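Local atomic coordinates of TetR transcriptional regulator (Chloroflexus aurantiacus, PDB entry 3QBM), a protein that probably binds DNA and regulates transcription as a TetR-family regulator, pairing a helix-turn-helix head with a helical C-terminal part. Residues His47-Ser50 against Lys51-Ala55; Asp89-Arg92 against Ser93-Glu96; Ala184-His187 against Leu188-Ile192. All coordinates share one frame; numbering follows the deposited sequence. Where two conformers were deposited one is given.

In the fold
The three contacts follow one another along an all-helical chain. Contact 1 opens helix 51-74 in the TetR-family N-terminal region, contact 2 runs on from helix 80-92, and contact 3 lies within helix 179-196. The centre of contact 1 is about 31 Å from that of contact 2 and about 41 Å from that of contact 3, on the opposite side of the chain's centre from both. Contacts 2 and 3 have centres about 14 Å apart and touch where R92 meets the ring of Y185. Helix 51-74 starts at the putative DNA-binding head and reaches contact 2 through R69 and F70, while contact 3 faces the second subunit.

Contact 1: His47-Ser50 against Lys51-Ala55; sequences HFES and KEQLA
Between F48 and L54 the chain passes from an irregular loop into the first turn of helix 51-74, with S50 at the N-cap and the L54 N to S50 O bond (3.1 Å) as an early helical link. The cap itself is made by the hydroxyl of S50: its OG accepts from Q53 N at 3.1 Å, nearly straight at 166°. With chi1 at 69°, OG is tucked between the backbone N and carbonyl carbon of S50, which turns it back toward the amides of the first helical turn. Q53 returns the grip through its side chain. This runs out extended, CG anti to the backbone N (chi1 -170°), and delivers OE1 to E49 N at 2.9 Å; the donor stands above the carbonyl plane of the amide. The same OE1 lies 3.3 Å from F48 CA, and the amide plane is nearly parallel to that of the E49 carboxylate, whose OE1 is 3.8 Å from Q53 NE2. Main chain and side chain therefore hold each other in both directions across the cap. On the buried flank, L54 lays CD1 over the centre of one face of the F48 ring, 4.0 Å from its centroid, a CH-pi contact. F48 is the last residue of the predicted helix-turn-helix. Both apolar side chains pack on helix 2-23, F48 against R9 and V13 and L54 against A16, while L54 also meets I44 of helix 41-45; K51 NZ hydrogen-bonds to the backbone carbonyls of Y25 and T28.

Contact 2: Asp89-Arg92 against Ser93-Glu96; sequences DVFR and SYAE
S93 meets V90 just after helix 80-92, where its OG donates to V90 O over 2.6 Å. The hydroxyl sits between its own backbone N and carbonyl carbon (chi1 78°), a rotation that folds it back onto the preceding turn. S93 N donates to D89 O, with a weak second bond to V90 O. The next two amides bond back three residues, Y94 N to F91 O and A95 N to R92 O at 3.1 Å. The Y94 ring lies against this turn: F91 CA stands over the centre of one face, 4.2 Å from the centroid, and Y94 CE2 approaches F91 CD1 at 3.8 Å, the two rings inclined at 57°. V90 CG1 touches Y94 CE1 at 4.0 Å.

Further out, R92 holds D89 side-on: NH2 (2.9 Å) and NE (3.2 Å) both donate to OD1, which lies in the guanidinium plane. R92 NH1 forms a salt bridge with E182, and R69 donates to S93 OG. F91 meets F70 and W131 edge-to-face and, with Y94, packs on V169 of helix 154-175, in the helical core. With two carboxylates as partners, the guanidinium charge is likely well compensated, while the serine hydroxyl both gives and receives a hydrogen bond.

Contact 3: Ala184-His187 against Leu188-Ile192; sequences AYTH and LATYI
T190 turns back on T186 one helical turn earlier, and its side chain can be followed outward from the backbone. CB comes within 3.2 Å of T186 O and also lies near H187 O. Beyond it, OG1 is set beside the backbone N and anti to the carbonyl carbon (chi1 -61°), which directs the hydroxyl back to the preceding turn to donate to T186 O over 2.8 Å. T186 O also accepts the helical bond from T190 N (3.0 Å), and the two donors come from opposite faces of its carbonyl plane. A valine here would probably leave T186 O with its backbone bond but without the second donor.

Elsewhere on this helix, A189 CB sits over one face of the Y185 ring, near its rim and 4.1 Å from CE2 of that ring. On another flank the H187 imidazole crosses L188, with CD2 at 3.9 Å from L188 CD2. The ring swings out with CG anti to the backbone N (chi1 175°), and its NE2 is hydrogen-bonded to H187 NE2 of the second subunit. Y191 meets H187 of that subunit edge-to-face.

Helix 179-196 is therefore shared between two kinds of packing. Within the chain, Y185 lies on I85 and L88 of helix 80-92 and makes a cation-pi contact with R92, while A184 and L188 lean on helix 154-175. Toward the second subunit, H187 and Y191 face its H187, and H187 also packs on L160 of that subunit. Helices 179-196 and 154-175 of both subunits thus meet at the dimer interface, consistent with the four-helix dimerisation bundle of the TetR family.

Contact 1: His47-Ser50 against Lys51-Ala55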
loop_
_atom_site.group_PDB
_atom_site.type_symbol
_atom_site.label_atom_id
_atom_site.label_comp_id
_atom_site.label_asym_id
_atom_site.label_seq_id
_atom_site.Cartn_x
_atom_site.Cartn_y
_atom_site.Cartn_z
ATOM N N HIS A 47 -0.595 -11.955 -30.536
ATOM C CA HIS A 47 -1.837 -11.588 -29.837
ATOM C C HIS A 47 -1.836 -10.216 -29.192
ATOM O O HIS A 47 -2.907 -9.674 -28.922
ATOM C CB HIS A 47 -2.172 -12.661 -28.804
ATOM C CG HIS A 47 -2.419 -13.994 -29.429
ATOM N ND1 HIS A 47 -3.544 -14.260 -30.188
ATOM C CD2 HIS A 47 -1.647 -15.104 -29.499
ATOM C CE1 HIS A 47 -3.464 -15.487 -30.671
ATOM N NE2 HIS A 47 -2.320 -16.018 -30.275
ATOM N N PHE A 48 -0.642 -9.665 -28.931
ATOM C CA PHE A 48 -0.506 -8.351 -28.286
ATOM C C PHE A 48 0.488 -7.569 -29.096
ATOM O O PHE A 48 1.454 -8.117 -29.611
ATOM C CB PHE A 48 -0.052 -8.485 -26.827
ATOM C CG PHE A 48 -0.978 -9.329 -26.005
ATOM C CD1 PHE A 48 -2.121 -8.779 -25.459
ATOM C CD2 PHE A 48 -0.765 -10.686 -25.869
ATOM C CE1 PHE A 48 -3.016 -9.554 -24.754
ATOM C CE2 PHE A 48 -1.652 -11.472 -25.166
ATOM C CZ PHE A 48 -2.780 -10.903 -24.590
ATOM N N GLU A 49 0.229 -6.291 -29.256
ATOM C CA GLU A 49 1.103 -5.496 -30.048
ATOM C C GLU A 49 2.389 -5.140 -29.321
ATOM O O GLU A 49 3.397 -4.870 -29.953
ATOM C CB GLU A 49 0.367 -4.279 -30.572
ATOM C CG GLU A 49 -0.332 -4.629 -31.905
ATOM C CD GLU A 49 -1.286 -3.554 -32.387
ATOM O OE1 GLU A 49 -1.624 -2.649 -31.576
ATOM O OE2 GLU A 49 -1.703 -3.633 -33.572
ATOM N N SER A 50 2.354 -5.175 -27.994
ATOM C CA SER A 50 3.506 -4.774 -27.201
ATOM C C SER A 50 3.375 -5.294 -25.775
ATOM O O SER A 50 2.315 -5.733 -25.351
ATOM C CB SER A 50 3.601 -3.247 -27.159
ATOM O OG SER A 50 2.534 -2.713 -26.385
ATOM N N LYS A 51 4.468 -5.201 -25.035
ATOM C CA LYS A 51 4.453 -5.513 -23.603
ATOM C C LYS A 51 3.476 -4.594 -22.852
ATOM O O LYS A 51 2.781 -5.027 -21.903
ATOM C CB LYS A 51 5.869 -5.355 -23.026
ATOM C CG LYS A 51 5.989 -5.921 -21.631
ATOM C CD LYS A 51 7.283 -5.619 -21.001
ATOM C CE LYS A 51 7.220 -5.925 -19.499
ATOM N NZ LYS A 51 8.446 -5.453 -18.868
ATOM N N GLU A 52 3.388 -3.339 -23.302
ATOM C CA GLU A 52 2.494 -2.351 -22.684
ATOM C C GLU A 52 1.026 -2.768 -22.811
ATOM O O GLU A 52 0.297 -2.761 -21.822
ATOM C CB GLU A 52 2.711 -0.948 -23.271
ATOM C CG GLU A 52 4.065 -0.255 -22.887
ATOM C CD GLU A 52 5.335 -0.933 -23.441
ATOM O OE1 GLU A 52 5.317 -1.524 -24.543
ATOM O OE2 GLU A 52 6.383 -0.868 -22.753
ATOM N N GLN A 53 0.610 -3.165 -24.006
ATOM C CA GLN A 53 -0.767 -3.581 -24.235
ATOM C C GLN A 53 -1.034 -4.835 -23.428
ATOM O O GLN A 53 -2.106 -4.955 -22.791
ATOM C CB GLN A 53 -1.044 -3.810 -25.734
ATOM C CG GLN A 53 -2.513 -4.012 -26.095
ATOM C CD GLN A 53 -2.689 -4.466 -27.543
ATOM O OE1 GLN A 53 -2.275 -5.561 -27.904
ATOM N NE2 GLN A 53 -3.309 -3.629 -28.371
ATOM N N LEU A 54 -0.053 -5.742 -23.385
ATOM C CA LEU A 54 -0.192 -6.981 -22.597
ATOM C C LEU A 54 -0.371 -6.635 -21.118
ATOM O O LEU A 54 -1.283 -7.148 -20.461
ATOM C CB LEU A 54 1.004 -7.928 -22.795
ATOM C CG LEU A 54 1.150 -9.141 -21.854
ATOM C CD1 LEU A 54 -0.141 -9.962 -21.737
ATOM C CD2 LEU A 54 2.278 -10.027 -22.281
ATOM N N ALA A 55 0.453 -5.717 -20.614
ATOM C CA ALA A 55 0.344 -5.280 -19.229
ATOM C C ALA A 55 -1.070 -4.769 -18.900
ATOM O O ALA A 55 -1.635 -5.064 -17.836
ATOM C CB ALA A 55 1.398 -4.196 -18.958
#

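Contact 2: Asp89-Arg92 against Ser93-Glu96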
loop_
_atom_site.group_PDB
_atom_site.type_symbol
_atom_site.label_atom_id
_atom_site.label_comp_id
_atom_site.label_asym_id
_atom_site.label_seq_id
_atom_site.Cartn_x
_atom_site.Cartn_y
_atom_site.Cartn_z
ATOM N N ASP A 89 -14.341 -8.687 5.166
ATOM C CA ASP A 89 -13.998 -10.083 5.258
ATOM C C ASP A 89 -13.284 -10.581 3.992
ATOM O O ASP A 89 -12.395 -11.418 4.073
ATOM C CB ASP A 89 -15.209 -10.951 5.539
ATOM C CG ASP A 89 -14.811 -12.352 5.844
ATOM O OD1 ASP A 89 -14.065 -12.540 6.819
ATOM O OD2 ASP A 89 -15.166 -13.245 5.072
ATOM N N VAL A 90 -13.663 -10.050 2.830
ATOM C CA VAL A 90 -12.963 -10.393 1.595
ATOM C C VAL A 90 -11.471 -10.042 1.765
ATOM O O VAL A 90 -10.602 -10.872 1.494
ATOM C CB VAL A 90 -13.582 -9.665 0.351
ATOM C CG1 VAL A 90 -12.720 -9.879 -0.895
ATOM C CG2 VAL A 90 -15.016 -10.164 0.102
ATOM N N PHE A 91 -11.167 -8.802 2.184
ATOM C CA PHE A 91 -9.780 -8.402 2.403
ATOM C C PHE A 91 -9.076 -9.268 3.457
ATOM O O PHE A 91 -7.922 -9.678 3.264
ATOM C CB PHE A 91 -9.719 -6.933 2.808
ATOM C CG PHE A 91 -9.768 -5.989 1.651
ATOM C CD1 PHE A 91 -8.657 -5.835 0.848
ATOM C CD2 PHE A 91 -10.883 -5.233 1.384
ATOM C CE1 PHE A 91 -8.658 -4.944 -0.188
ATOM C CE2 PHE A 91 -10.864 -4.316 0.356
ATOM C CZ PHE A 91 -9.779 -4.196 -0.438
ATOM N N ARG A 92 -9.761 -9.545 4.553
ATOM C CA ARG A 92 -9.213 -10.395 5.577
ATOM C C ARG A 92 -8.798 -11.763 5.024
ATOM O O ARG A 92 -7.722 -12.302 5.398
ATOM C CB ARG A 92 -10.198 -10.556 6.745
ATOM C CG ARG A 92 -9.603 -11.372 7.857
ATOM C CD ARG A 92 -10.394 -11.359 9.119
ATOM N NE ARG A 92 -11.698 -11.960 8.957
ATOM C CZ ARG A 92 -12.501 -12.329 9.965
ATOM N NH1 ARG A 92 -12.124 -12.256 11.236
ATOM N NH2 ARG A 92 -13.676 -12.860 9.685
ATOM N N SER A 93 -9.606 -12.293 4.105
ATOM C CA SER A 93 -9.323 -13.619 3.511
ATOM C C SER A 93 -8.070 -13.658 2.645
ATOM O O SER A 93 -7.582 -14.761 2.292
ATOM C CB SER A 93 -10.528 -14.136 2.724
ATOM O OG SER A 93 -10.619 -13.499 1.457
ATOM N N TYR A 94 -7.568 -12.476 2.253
ATOM C CA TYR A 94 -6.293 -12.383 1.520
ATOM C C TYR A 94 -5.095 -12.912 2.308
ATOM O O TYR A 94 -4.090 -13.220 1.677
ATOM C CB TYR A 94 -5.977 -10.951 1.080
ATOM C CG TYR A 94 -6.869 -10.392 -0.001
ATOM C CD1 TYR A 94 -7.993 -11.078 -0.452
ATOM C CD2 TYR A 94 -6.637 -9.125 -0.514
ATOM C CE1 TYR A 94 -8.808 -10.528 -1.415
ATOM C CE2 TYR A 94 -7.438 -8.597 -1.503
ATOM C CZ TYR A 94 -8.519 -9.301 -1.938
ATOM O OH TYR A 94 -9.332 -8.759 -2.909
ATOM N N ALA A 95 -5.214 -13.006 3.641
ATOM C CA ALA A 95 -4.121 -13.486 4.505
ATOM C C ALA A 95 -3.568 -14.827 4.050
ATOM O O ALA A 95 -2.362 -15.017 4.036
ATOM C CB ALA A 95 -4.571 -13.597 5.953
ATOM N N GLU A 96 -4.458 -15.748 3.703
ATOM C CA GLU A 96 -4.054 -17.075 3.227
ATOM C C GLU A 96 -4.294 -17.296 1.725
ATOM O O GLU A 96 -3.730 -18.217 1.151
ATOM C CB GLU A 96 -4.799 -18.139 4.040
ATOM C CG GLU A 96 -4.349 -18.262 5.504
#

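Contact 3: Ala184-His187 against Leu188-Ile192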
loop_
_atom_site.group_PDB
_atom_site.type_symbol
_atom_site.label_atom_id
_atom_site.label_comp_id
_atom_site.label_asym_id
_atom_site.label_seq_id
_atom_site.Cartn_x
_atom_site.Cartn_y
_atom_site.Cartn_z
ATOM N N ALA A 184 -7.311 -5.099 11.722
ATOM C CA ALA A 184 -8.006 -4.130 10.875
ATOM C C ALA A 184 -9.452 -4.546 10.724
ATOM O O ALA A 184 -10.371 -3.736 10.920
ATOM C CB ALA A 184 -7.321 -4.040 9.522
ATOM N N TYR A 185 -9.679 -5.812 10.359
ATOM C CA TYR A 185 -11.034 -6.306 10.259
ATOM C C TYR A 185 -11.841 -6.026 11.548
ATOM O O TYR A 185 -12.921 -5.437 11.513
ATOM C CB TYR A 185 -11.030 -7.800 9.951
ATOM C CG TYR A 185 -12.410 -8.388 9.988
ATOM C CD1 TYR A 185 -13.196 -8.419 8.864
ATOM C CD2 TYR A 185 -12.929 -8.906 11.171
ATOM C CE1 TYR A 185 -14.489 -8.938 8.902
ATOM C CE2 TYR A 185 -14.208 -9.391 11.235
ATOM C CZ TYR A 185 -14.985 -9.432 10.097
ATOM O OH TYR A 185 -16.259 -9.931 10.140
ATOM N N THR A 186 -11.309 -6.471 12.687
ATOM C CA THR A 186 -12.008 -6.353 13.978
ATOM C C THR A 186 -12.277 -4.889 14.318
ATOM O O THR A 186 -13.360 -4.517 14.723
ATOM C CB THR A 186 -11.201 -7.080 15.078
ATOM O OG1 THR A 186 -11.201 -8.474 14.770
ATOM C CG2 THR A 186 -11.726 -6.826 16.515
ATOM N N HIS A 187 -11.270 -4.055 14.126
ATOM C CA HIS A 187 -11.454 -2.641 14.397
ATOM C C HIS A 187 -12.608 -2.050 13.593
ATOM O O HIS A 187 -13.494 -1.421 14.153
ATOM C CB HIS A 187 -10.215 -1.859 14.022
ATOM C CG HIS A 187 -10.410 -0.396 14.164
ATOM N ND1 HIS A 187 -10.538 0.204 15.397
ATOM C CD2 HIS A 187 -10.484 0.595 13.243
ATOM C CE1 HIS A 187 -10.721 1.505 15.218
ATOM N NE2 HIS A 187 -10.656 1.770 13.925
ATOM N N LEU A 188 -12.604 -2.258 12.289
ATOM C CA LEU A 188 -13.655 -1.703 11.440
ATOM C C LEU A 188 -15.026 -2.352 11.643
ATOM O O LEU A 188 -16.039 -1.668 11.624
ATOM C CB LEU A 188 -13.245 -1.701 9.963
ATOM C CG LEU A 188 -12.150 -0.665 9.607
ATOM C CD1 LEU A 188 -11.759 -0.887 8.145
ATOM C CD2 LEU A 188 -12.537 0.805 9.910
ATOM N N ALA A 189 -15.077 -3.657 11.817
ATOM C CA ALA A 189 -16.341 -4.317 12.067
ATOM C C ALA A 189 -16.970 -3.779 13.341
ATOM O O ALA A 189 -18.185 -3.548 13.399
ATOM C CB ALA A 189 -16.152 -5.840 12.148
ATOM N N THR A 190 -16.133 -3.566 14.357
ATOM C CA THR A 190 -16.587 -3.095 15.651
ATOM C C THR A 190 -17.037 -1.638 15.510
ATOM O O THR A 190 -18.133 -1.265 15.961
ATOM C CB THR A 190 -15.497 -3.272 16.722
ATOM O OG1 THR A 190 -15.175 -4.662 16.838
ATOM C CG2 THR A 190 -15.992 -2.764 18.060
ATOM N N TYR A 191 -16.234 -0.825 14.826
ATOM C CA TYR A 191 -16.578 0.586 14.604
ATOM C C TYR A 191 -17.908 0.718 13.846
ATOM O O TYR A 191 -18.797 1.470 14.251
ATOM C CB TYR A 191 -15.454 1.286 13.844
ATOM C CG TYR A 191 -15.859 2.583 13.210
ATOM C CD1 TYR A 191 -16.143 3.715 14.002
ATOM C CD2 TYR A 191 -15.918 2.730 11.806
ATOM C CE1 TYR A 191 -16.503 4.933 13.401
ATOM C CE2 TYR A 191 -16.272 3.934 11.221
ATOM C CZ TYR A 191 -16.569 5.030 12.027
ATOM O OH TYR A 191 -16.915 6.241 11.449
ATOM N N ILE A 192 -18.046 -0.047 12.773
ATOM C CA ILE A 192 -19.275 -0.030 11.953
ATOM C C ILE A 192 -20.482 -0.529 12.762
ATOM O O ILE A 192 -21.556 0.087 12.778
ATOM C CB ILE A 192 -19.055 -0.808 10.643
ATOM C CG1 ILE A 192 -18.091 -0.065 9.735
ATOM C CG2 ILE A 192 -20.381 -1.030 9.910
ATOM C CD1 ILE A 192 -17.550 -0.962 8.629
#